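Long-range contacts in Exo-poly-alpha-D-galacturonosidase (Thermotoga maritima, PDB 3JUR), which probably hydrolyses polygalacturonate, the backbone of pectin, as an exo-acting glycoside hydrolase of family 28: residues 23-31 with 54-65; 213-224 with 238-249. All coordinates share one frame; numbering follows the deposited sequence.

Contact 1. Residues 23-31 with 54-65; sequences IPDREVNLL and LSKQGGGRLIVP
Pro24 and Arg26 lie against three consecutive glycines, Gly58, Gly59 and Gly60, all with positive phi, where any side chain would strain the backbone. At Gly60 a methyl group would also run into Arg26 O, whereas the bare backbone lets that oxygen accept Arg61 N at 2.8 Å. Gly58 ends the preceding helix as the C-prime residue of a Schellman motif. Arg26 follows the helix end round: its chain bends at chi3 (-75°), and NH1 donates to Gly59 O at 2.8 Å, in the guanidinium plane but above that of the carbonyl. Gln57 O sits over one face of the same guanidinium.

From Gly60 on, strands 27-29 and 60-64 pair in parallel, with Val28 N on Arg61 O (3.0 Å) and Val28 O receiving Ile63 N (2.9 Å). Arg61 rises on the side shared by Glu27, Asn29 and Ile63, where its long, polar-ended chain can reach two acids at its guanidinium edge. Glu27, with CG between backbone N and carbonyl carbon (chi1 66°), carries OE2 to 2.6 Å from Arg61 NH2, which meets it from above the carboxylate plane; Asp25 OD1 accepts a straight but weak bond from Arg61 NH1 at 3.3 Å. A leucine in place of Arg61 would probably leave both carboxylates without their shared positive partner, and free to turn.

The opposite side is apolar: Val28 CG2 meets Leu54 CD2 at 3.6 Å, and Leu30 CD1 lies 4.0 Å from Leu62 CD1. Leu30 and Leu62 also pack on helix 44-57, which caps this end of the beta-helix, while strand 80-84 bonds to the other edge of strand 60-64.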
loop_
_atom_site.group_PDB
_atom_site.type_symbol
_atom_site.label_atom_id
_atom_site.label_comp_id
_atom_site.label_asym_id
_atom_site.label_seq_id
_atom_site.Cartn_x
_atom_site.Cartn_y
_atom_site.Cartn_z
ATOM N N ILE D 23 45.857 28.891 12.035
ATOM C CA ILE D 23 47.158 28.262 12.238
ATOM C C ILE D 23 48.212 29.194 11.654
ATOM O O ILE D 23 48.140 29.530 10.469
ATOM C CB ILE D 23 47.241 26.852 11.560
ATOM C CG1 ILE D 23 46.172 25.891 12.112
ATOM C CG2 ILE D 23 48.647 26.268 11.672
ATOM C CD1 ILE D 23 46.337 25.477 13.580
ATOM N N PRO D 24 49.188 29.626 12.483
ATOM C CA PRO D 24 50.247 30.536 12.034
ATOM C C PRO D 24 50.893 30.095 10.718
ATOM O O PRO D 24 51.092 28.898 10.491
ATOM C CB PRO D 24 51.269 30.466 13.174
ATOM C CG PRO D 24 50.462 30.156 14.378
ATOM C CD PRO D 24 49.341 29.267 13.907
ATOM N N ASP D 25 51.208 31.065 9.859
ATOM C CA ASP D 25 51.850 30.789 8.576
ATOM C C ASP D 25 53.336 30.513 8.799
ATOM O O ASP D 25 54.163 31.428 8.809
ATOM C CB ASP D 25 51.638 31.952 7.597
ATOM C CG ASP D 25 51.879 31.552 6.146
ATOM O OD1 ASP D 25 51.481 30.435 5.752
ATOM O OD2 ASP D 25 52.459 32.364 5.392
ATOM N N ARG D 26 53.653 29.236 8.985
ATOM C CA ARG D 26 54.969 28.791 9.426
ATOM C C ARG D 26 54.949 27.267 9.372
ATOM O O ARG D 26 53.968 26.650 9.795
ATOM C CB ARG D 26 55.209 29.266 10.866
ATOM C CG ARG D 26 56.646 29.339 11.308
ATOM C CD ARG D 26 56.748 29.711 12.790
ATOM N NE ARG D 26 56.472 31.127 13.053
ATOM C CZ ARG D 26 55.456 31.590 13.784
ATOM N NH1 ARG D 26 54.589 30.761 14.355
ATOM N NH2 ARG D 26 55.310 32.894 13.952
ATOM N N GLU D 27 56.008 26.661 8.838
ATOM C CA GLU D 27 56.071 25.199 8.728
ATOM C C GLU D 27 57.474 24.610 8.873
ATOM O O GLU D 27 58.464 25.202 8.439
ATOM C CB GLU D 27 55.436 24.717 7.416
ATOM C CG GLU D 27 56.169 25.148 6.148
ATOM C CD GLU D 27 55.491 24.673 4.867
ATOM O OE1 GLU D 27 56.215 24.368 3.897
ATOM O OE2 GLU D 27 54.245 24.596 4.826
ATOM N N VAL D 28 57.545 23.437 9.494
ATOM C CA VAL D 28 58.786 22.670 9.540
ATOM C C VAL D 28 58.514 21.234 9.065
ATOM O O VAL D 28 57.385 20.744 9.158
ATOM C CB VAL D 28 59.448 22.686 10.945
ATOM C CG1 VAL D 28 60.949 22.514 10.811
ATOM C CG2 VAL D 28 59.177 23.996 11.669
ATOM N N ASN D 29 59.546 20.586 8.529
ATOM C CA ASN D 29 59.453 19.226 8.006
ATOM C C ASN D 29 60.048 18.217 8.989
ATOM O O ASN D 29 61.139 18.433 9.529
ATOM C CB ASN D 29 60.172 19.142 6.653
ATOM C CG ASN D 29 59.804 17.898 5.862
ATOM O OD1 ASN D 29 59.958 16.769 6.336
ATOM N ND2 ASN D 29 59.337 18.102 4.632
ATOM N N LEU D 30 59.333 17.111 9.199
ATOM C CA LEU D 30 59.736 16.076 10.157
ATOM C C LEU D 30 61.109 15.454 9.874
ATOM O O LEU D 30 61.797 15.022 10.801
ATOM C CB LEU D 30 58.670 14.975 10.249
ATOM C CG LEU D 30 58.846 13.974 11.394
ATOM C CD1 LEU D 30 58.565 14.626 12.745
ATOM C CD2 LEU D 30 57.983 12.741 11.203
ATOM N N LEU D 31 61.495 15.415 8.599
ATOM C CA LEU D 31 62.787 14.859 8.184
ATOM C C LEU D 31 63.976 15.721 8.600
ATOM O O LEU D 31 65.127 15.294 8.482
ATOM C CB LEU D 31 62.819 14.608 6.672
ATOM C CG LEU D 31 61.889 13.540 6.087
ATOM C CD1 LEU D 31 61.989 13.556 4.576
ATOM C CD2 LEU D 31 62.202 12.148 6.628
ATOM N N LEU D 54 58.211 24.318 16.707
ATOM C CA LEU D 54 57.075 25.101 16.215
ATOM C C LEU D 54 56.409 25.903 17.322
ATOM O O LEU D 54 56.123 27.085 17.155
ATOM C CB LEU D 54 56.040 24.196 15.542
ATOM C CG LEU D 54 56.280 23.811 14.085
ATOM C CD1 LEU D 54 55.407 22.619 13.714
ATOM C CD2 LEU D 54 56.019 24.992 13.157
ATOM N N SER D 55 56.166 25.240 18.450
ATOM C CA SER D 55 55.543 25.853 19.616
ATOM C C SER D 55 56.374 27.022 20.158
ATOM O O SER D 55 55.816 28.020 20.626
ATOM C CB SER D 55 55.332 24.796 20.700
ATOM O OG SER D 55 54.604 25.319 21.788
ATOM N N LYS D 56 57.702 26.888 20.079
ATOM C CA LYS D 56 58.657 27.932 20.477
ATOM C C LYS D 56 58.415 29.239 19.714
ATOM O O LYS D 56 58.444 30.325 20.297
ATOM C CB LYS D 56 60.094 27.449 20.231
ATOM C CG LYS D 56 61.147 28.092 21.118
ATOM C CD LYS D 56 62.568 27.716 20.694
ATOM C CE LYS D 56 63.130 28.696 19.670
ATOM N NZ LYS D 56 64.509 28.338 19.240
ATOM N N GLN D 57 58.174 29.117 18.411
ATOM C CA GLN D 57 57.937 30.267 17.538
ATOM C C GLN D 57 56.496 30.795 17.613
ATOM O O GLN D 57 56.217 31.904 17.153
ATOM C CB GLN D 57 58.301 29.908 16.095
ATOM C CG GLN D 57 59.794 29.673 15.865
ATOM C CD GLN D 57 60.079 28.976 14.546
ATOM O OE1 GLN D 57 60.507 29.606 13.581
ATOM N NE2 GLN D 57 59.829 27.671 14.495
ATOM N N GLY D 58 55.591 29.997 18.183
ATOM C CA GLY D 58 54.188 30.392 18.347
ATOM C C GLY D 58 53.200 29.524 17.586
ATOM O O GLY D 58 52.018 29.862 17.478
ATOM N N GLY D 59 53.685 28.400 17.061
ATOM C CA GLY D 59 52.840 27.459 16.334
ATOM C C GLY D 59 53.122 27.387 14.846
ATOM O O GLY D 59 54.017 28.059 14.333
ATOM N N GLY D 60 52.349 26.561 14.152
ATOM C CA GLY D 60 52.508 26.369 12.717
ATOM C C GLY D 60 52.202 24.951 12.288
ATOM O O GLY D 60 51.561 24.201 13.029
ATOM N N ARG D 61 52.674 24.591 11.092
ATOM C CA ARG D 61 52.405 23.293 10.475
ATOM C C ARG D 61 53.608 22.353 10.565
ATOM O O ARG D 61 54.737 22.741 10.258
ATOM C CB ARG D 61 51.977 23.458 9.002
ATOM C CG ARG D 61 50.810 24.448 8.766
ATOM C CD ARG D 61 50.366 24.541 7.290
ATOM N NE ARG D 61 51.425 25.033 6.399
ATOM C CZ ARG D 61 51.642 26.314 6.091
ATOM N NH1 ARG D 61 50.880 27.282 6.590
ATOM N NH2 ARG D 61 52.630 26.628 5.268
ATOM N N LEU D 62 53.354 21.119 10.998
ATOM C CA LEU D 62 54.359 20.058 10.981
ATOM C C LEU D 62 54.064 19.142 9.797
ATOM O O LEU D 62 53.034 18.468 9.763
ATOM C CB LEU D 62 54.362 19.274 12.309
ATOM C CG LEU D 62 55.147 17.954 12.444
ATOM C CD1 LEU D 62 56.594 18.073 11.970
ATOM C CD2 LEU D 62 55.106 17.423 13.869
ATOM N N ILE D 63 54.971 19.128 8.825
ATOM C CA ILE D 63 54.779 18.328 7.621
ATOM C C ILE D 63 55.380 16.931 7.786
ATOM O O ILE D 63 56.580 16.780 8.028
ATOM C CB ILE D 63 55.335 19.047 6.356
ATOM C CG1 ILE D 63 54.511 20.308 6.058
ATOM C CG2 ILE D 63 55.333 18.111 5.139
ATOM C CD1 ILE D 63 55.228 21.331 5.202
ATOM N N VAL D 64 54.517 15.925 7.681
ATOM C CA VAL D 64 54.921 14.524 7.651
ATOM C C VAL D 64 54.810 14.049 6.199
ATOM O O VAL D 64 53.702 13.802 5.714
ATOM C CB VAL D 64 54.016 13.638 8.560
ATOM C CG1 VAL D 64 54.505 12.197 8.572
ATOM C CG2 VAL D 64 53.943 14.196 9.977
ATOM N N PRO D 65 55.953 13.922 5.502
ATOM C CA PRO D 65 55.937 13.589 4.076
ATOM C C PRO D 65 55.693 12.099 3.801
ATOM O O PRO D 65 55.410 11.332 4.731
ATOM C CB PRO D 65 57.338 14.005 3.609
ATOM C CG PRO D 65 58.201 13.859 4.810
ATOM C CD PRO D 65 57.330 14.065 6.023
#

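Contact 2. Residues 213-224 with 238-249; sequences MWCIHPVLSENV and NDGIDPESCKYM. Unlike the reference sequence in segment 213-224: Ile216 (reference Val).
Asn238 and Met213 begin a run in which two successive coils of a right-handed parallel beta-helix, the fold of family 28, lie one on the other in unbroken register. Asn238 ND2 comes within 3.0 Å of Met213 O, and Asn238 OD1 is held by Ser233. Next, Asp239 spreads its carboxylate over one face of the Trp214 indole, with CB making a CH-pi contact to the five-membered ring. Gly240 offers its carbonyl to Ile216 N. Ile241 turns inward with Ile216, Ile241 CG1 to Ile216 CB 4.1 Å, as suits the apolar core around Ile226.

Asp242 shares the Trp214 face with Asp239: OD1 lies 3.4 Å above the ring centre, the carboxylate and indole planes only 3° apart. Its OD2 is buried without a polar partner. Glu244 has an extended chain, CG anti to the backbone N (chi1 -173°), that carries OE2 to 2.8 Å from His217 NE2. That bond uses the anti lone pair of OE2 and lies close to the imidazole plane; Ser191 takes the other ring nitrogen, fixing the rotation of His217.

Ser245 adopts the same left-handed backbone conformation as Leu220 in the neighbouring coil, and its CB touches Leu220 CD2 at 3.5 Å. Cys246, compact enough for the interior, brings SG to 3.2 Å from Pro218 O. Lys247 keeps strand pairing through Ser221 O, while Tyr248 matches Asn223 at the corner and sends its OH out to Glu13. Met249 then turns back inside, its CG 4.0 Å from Val224 CB and its flexible tip reaching Pro218, with Met249 CE 4.0 Å from Pro218 CG.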
loop_
_atom_site.group_PDB
_atom_site.type_symbol
_atom_site.label_atom_id
_atom_site.label_comp_id
_atom_site.label_asym_id
_atom_site.label_seq_id
_atom_site.Cartn_x
_atom_site.Cartn_y
_atom_site.Cartn_z
ATOM N N MET D 213 40.908 1.278 20.188
ATOM C CA MET D 213 39.539 1.383 20.674
ATOM C C MET D 213 38.841 2.529 19.906
ATOM O O MET D 213 38.782 2.481 18.673
ATOM C CB MET D 213 39.538 1.582 22.195
ATOM C CG MET D 213 38.201 1.294 22.860
ATOM S SD MET D 213 38.368 1.163 24.645
ATOM C CE MET D 213 36.651 1.283 25.147
ATOM N N TRP D 214 38.340 3.556 20.599
ATOM C CA TRP D 214 37.619 4.653 19.917
ATOM C C TRP D 214 38.574 5.469 19.048
ATOM O O TRP D 214 39.705 5.765 19.464
ATOM C CB TRP D 214 36.894 5.575 20.904
ATOM C CG TRP D 214 35.894 4.906 21.823
ATOM C CD1 TRP D 214 35.509 3.595 21.818
ATOM C CD2 TRP D 214 35.130 5.543 22.857
ATOM N NE1 TRP D 214 34.563 3.372 22.792
ATOM C CE2 TRP D 214 34.312 4.551 23.445
ATOM C CE3 TRP D 214 35.063 6.857 23.351
ATOM C CZ2 TRP D 214 33.434 4.833 24.504
ATOM C CZ3 TRP D 214 34.187 7.139 24.394
ATOM C CH2 TRP D 214 33.387 6.130 24.964
ATOM N N CYS D 215 38.126 5.828 17.846
ATOM C CA CYS D 215 39.024 6.403 16.842
ATOM C C CYS D 215 39.230 7.899 17.031
ATOM O O CYS D 215 40.363 8.346 17.211
ATOM C CB CYS D 215 38.577 6.068 15.417
ATOM S SG CYS D 215 38.629 4.292 15.022
ATOM N N ILE D 216 38.145 8.668 16.999
ATOM C CA ILE D 216 38.223 10.110 17.238
ATOM C C ILE D 216 37.371 10.513 18.437
ATOM O O ILE D 216 36.133 10.402 18.409
ATOM C CB ILE D 216 37.849 10.923 15.993
ATOM C CG1 ILE D 216 38.823 10.584 14.855
ATOM C CG2 ILE D 216 37.867 12.419 16.317
ATOM C CD1 ILE D 216 38.692 11.460 13.634
ATOM N N HIS D 217 38.043 10.991 19.482
ATOM C CA HIS D 217 37.405 11.181 20.781
ATOM C C HIS D 217 37.624 12.586 21.354
ATOM O O HIS D 217 38.480 12.775 22.219
ATOM C CB HIS D 217 37.882 10.082 21.751
ATOM C CG HIS D 217 37.114 10.012 23.037
ATOM N ND1 HIS D 217 37.599 9.368 24.155
ATOM C CD2 HIS D 217 35.904 10.512 23.387
ATOM C CE1 HIS D 217 36.721 9.471 25.136
ATOM N NE2 HIS D 217 35.683 10.162 24.695
ATOM N N PRO D 218 36.854 13.584 20.861
ATOM C CA PRO D 218 36.910 14.897 21.496
ATOM C C PRO D 218 36.092 14.894 22.782
ATOM O O PRO D 218 34.965 14.375 22.804
ATOM C CB PRO D 218 36.289 15.837 20.452
ATOM C CG PRO D 218 35.457 14.975 19.578
ATOM C CD PRO D 218 35.900 13.547 19.730
ATOM N N VAL D 219 36.664 15.463 23.839
ATOM C CA VAL D 219 36.047 15.453 25.161
ATOM C C VAL D 219 36.041 16.866 25.716
ATOM O O VAL D 219 37.069 17.547 25.701
ATOM C CB VAL D 219 36.807 14.522 26.153
ATOM C CG1 VAL D 219 36.100 14.466 27.509
ATOM C CG2 VAL D 219 36.973 13.117 25.579
ATOM N N LEU D 220 34.880 17.297 26.200
ATOM C CA LEU D 220 34.713 18.602 26.853
ATOM C C LEU D 220 35.282 19.724 25.991
ATOM O O LEU D 220 35.856 20.701 26.490
ATOM C CB LEU D 220 35.326 18.586 28.255
ATOM C CG LEU D 220 34.628 17.712 29.299
ATOM C CD1 LEU D 220 35.550 17.443 30.477
ATOM C CD2 LEU D 220 33.331 18.366 29.764
ATOM N N SER D 221 35.102 19.559 24.684
ATOM C CA SER D 221 35.683 20.441 23.690
ATOM C C SER D 221 34.611 21.257 22.981
ATOM O O SER D 221 33.438 20.864 22.925
ATOM C CB SER D 221 36.497 19.633 22.677
ATOM O OG SER D 221 37.664 19.111 23.291
ATOM N N GLU D 222 35.032 22.389 22.430
ATOM C CA GLU D 222 34.124 23.314 21.775
ATOM C C GLU D 222 34.703 23.800 20.450
ATOM O O GLU D 222 35.911 24.052 20.340
ATOM C CB GLU D 222 33.844 24.495 22.702
ATOM C CG GLU D 222 32.620 25.285 22.337
ATOM C CD GLU D 222 32.203 26.245 23.433
ATOM O OE1 GLU D 222 32.147 25.815 24.608
ATOM O OE2 GLU D 222 31.929 27.422 23.113
ATOM N N ASN D 223 33.827 23.939 19.457
ATOM C CA ASN D 223 34.208 24.297 18.088
ATOM C C ASN D 223 35.123 23.244 17.451
ATOM O O ASN D 223 36.331 23.458 17.266
ATOM C CB ASN D 223 34.810 25.709 18.016
ATOM C CG ASN D 223 35.184 26.112 16.604
ATOM O OD1 ASN D 223 34.706 25.529 15.635
ATOM N ND2 ASN D 223 36.045 27.118 16.480
ATOM N N VAL D 224 34.523 22.104 17.113
ATOM C CA VAL D 224 35.255 20.983 16.543
ATOM C C VAL D 224 34.704 20.657 15.145
ATOM O O VAL D 224 33.488 20.520 14.963
ATOM C CB VAL D 224 35.183 19.737 17.477
ATOM C CG1 VAL D 224 36.019 18.585 16.931
ATOM C CG2 VAL D 224 35.609 20.093 18.906
ATOM N N ASN D 238 35.646 -0.320 18.286
ATOM C CA ASN D 238 36.174 0.608 17.289
ATOM C C ASN D 238 35.110 1.620 16.844
ATOM O O ASN D 238 34.673 1.600 15.695
ATOM C CB ASN D 238 36.762 -0.144 16.082
ATOM C CG ASN D 238 38.211 -0.582 16.293
ATOM O OD1 ASN D 238 38.831 -1.157 15.394
ATOM N ND2 ASN D 238 38.761 -0.300 17.471
ATOM N N ASP D 239 34.692 2.490 17.766
ATOM C CA ASP D 239 33.799 3.599 17.446
ATOM C C ASP D 239 34.533 4.561 16.515
ATOM O O ASP D 239 35.739 4.778 16.668
ATOM C CB ASP D 239 33.399 4.369 18.713
ATOM C CG ASP D 239 32.624 3.525 19.729
ATOM O OD1 ASP D 239 32.576 2.284 19.617
ATOM O OD2 ASP D 239 32.061 4.131 20.666
ATOM N N GLY D 240 33.809 5.160 15.572
ATOM C CA GLY D 240 34.410 6.107 14.627
ATOM C C GLY D 240 34.673 7.449 15.281
ATOM O O GLY D 240 35.826 7.840 15.499
ATOM N N ILE D 241 33.597 8.161 15.597
ATOM C CA ILE D 241 33.689 9.456 16.256
ATOM C C ILE D 241 32.757 9.497 17.471
ATOM O O ILE D 241 31.542 9.257 17.340
ATOM C CB ILE D 241 33.368 10.630 15.294
ATOM C CG1 ILE D 241 34.281 10.588 14.057
ATOM C CG2 ILE D 241 33.511 11.967 16.028
ATOM C CD1 ILE D 241 33.876 11.544 12.949
ATOM N N ASP D 242 33.348 9.810 18.633
ATOM C CA ASP D 242 32.649 9.901 19.915
ATOM C C ASP D 242 32.688 11.304 20.524
ATOM O O ASP D 242 33.521 11.568 21.392
ATOM C CB ASP D 242 33.277 8.950 20.933
ATOM C CG ASP D 242 33.292 7.527 20.469
ATOM O OD1 ASP D 242 32.489 6.742 21.016
ATOM O OD2 ASP D 242 34.105 7.195 19.572
ATOM N N PRO D 243 31.799 12.211 20.082
ATOM C CA PRO D 243 31.753 13.520 20.740
ATOM C C PRO D 243 31.228 13.375 22.174
ATOM O O PRO D 243 30.053 13.008 22.373
ATOM C CB PRO D 243 30.742 14.312 19.888
ATOM C CG PRO D 243 30.625 13.553 18.608
ATOM C CD PRO D 243 30.833 12.120 18.974
ATOM N N GLU D 244 32.088 13.652 23.154
ATOM C CA GLU D 244 31.737 13.477 24.558
ATOM C C GLU D 244 31.784 14.789 25.343
ATOM O O GLU D 244 32.857 15.363 25.537
ATOM C CB GLU D 244 32.615 12.397 25.212
ATOM C CG GLU D 244 32.173 12.043 26.625
ATOM C CD GLU D 244 32.595 10.659 27.084
ATOM O OE1 GLU D 244 31.940 10.157 28.024
ATOM O OE2 GLU D 244 33.562 10.067 26.531
ATOM N N SER D 245 30.610 15.230 25.801
ATOM C CA SER D 245 30.401 16.545 26.437
ATOM C C SER D 245 30.936 17.706 25.588
ATOM O O SER D 245 31.496 18.667 26.114
ATOM C CB SER D 245 30.965 16.588 27.864
ATOM O OG SER D 245 30.201 15.793 28.748
ATOM N N CYS D 246 30.758 17.596 24.275
ATOM C CA CYS D 246 31.198 18.621 23.330
ATOM C C CYS D 246 30.062 19.549 22.925
ATOM O O CYS D 246 28.893 19.160 22.946
ATOM C CB CYS D 246 31.816 17.975 22.091
ATOM S SG CYS D 246 33.383 17.182 22.448
ATOM N N LYS D 247 30.422 20.772 22.557
ATOM C CA LYS D 247 29.458 21.797 22.164
ATOM C C LYS D 247 29.903 22.454 20.852
ATOM O O LYS D 247 31.061 22.847 20.721
ATOM C CB LYS D 247 29.331 22.856 23.271
ATOM C CG LYS D 247 28.170 23.825 23.083
ATOM C CD LYS D 247 28.047 24.815 24.240
ATOM C CE LYS D 247 26.918 25.809 23.987
ATOM N NZ LYS D 247 26.653 26.718 25.144
ATOM N N TYR D 248 28.975 22.581 19.904
ATOM C CA TYR D 248 29.241 23.154 18.574
ATOM C C TYR D 248 30.260 22.331 17.806
ATOM O O TYR D 248 31.466 22.620 17.815
ATOM C CB TYR D 248 29.682 24.625 18.644
ATOM C CG TYR D 248 28.690 25.545 19.301
ATOM C CD1 TYR D 248 27.404 25.690 18.792
ATOM C CD2 TYR D 248 29.050 26.305 20.417
ATOM C CE1 TYR D 248 26.483 26.548 19.393
ATOM C CE2 TYR D 248 28.141 27.169 21.022
ATOM C CZ TYR D 248 26.857 27.279 20.507
ATOM O OH TYR D 248 25.945 28.123 21.097
ATOM N N MET D 249 29.760 21.292 17.154
ATOM C CA MET D 249 30.593 20.384 16.397
ATOM C C MET D 249 29.947 20.076 15.060
ATOM O O MET D 249 28.717 19.935 14.966
ATOM C CB MET D 249 30.828 19.099 17.192
ATOM C CG MET D 249 31.715 18.074 16.509
ATOM S SD MET D 249 32.270 16.827 17.685
ATOM C CE MET D 249 32.955 15.611 16.588
#

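Overall arrangement
From the N terminus the chain first reaches contact 1, where residues 54-65 return to 23-31 after an excursion that includes helix 44-57, closing a loop at the N-terminal end of the beta-helix. Contact 2 opens only much later, when 238-249 comes back over 213-224 after one coil built largely from strand 224-233. The two are therefore in series, neither nested nor crossed, with centres about 25 Å apart and nearest atoms about 11 Å apart. Contact 1 joins the capping helix to the first strands of the stack; contact 2 ties neighbouring coils near its middle. The parallel strands between them, each paired with the next coil, link both to one solenoid.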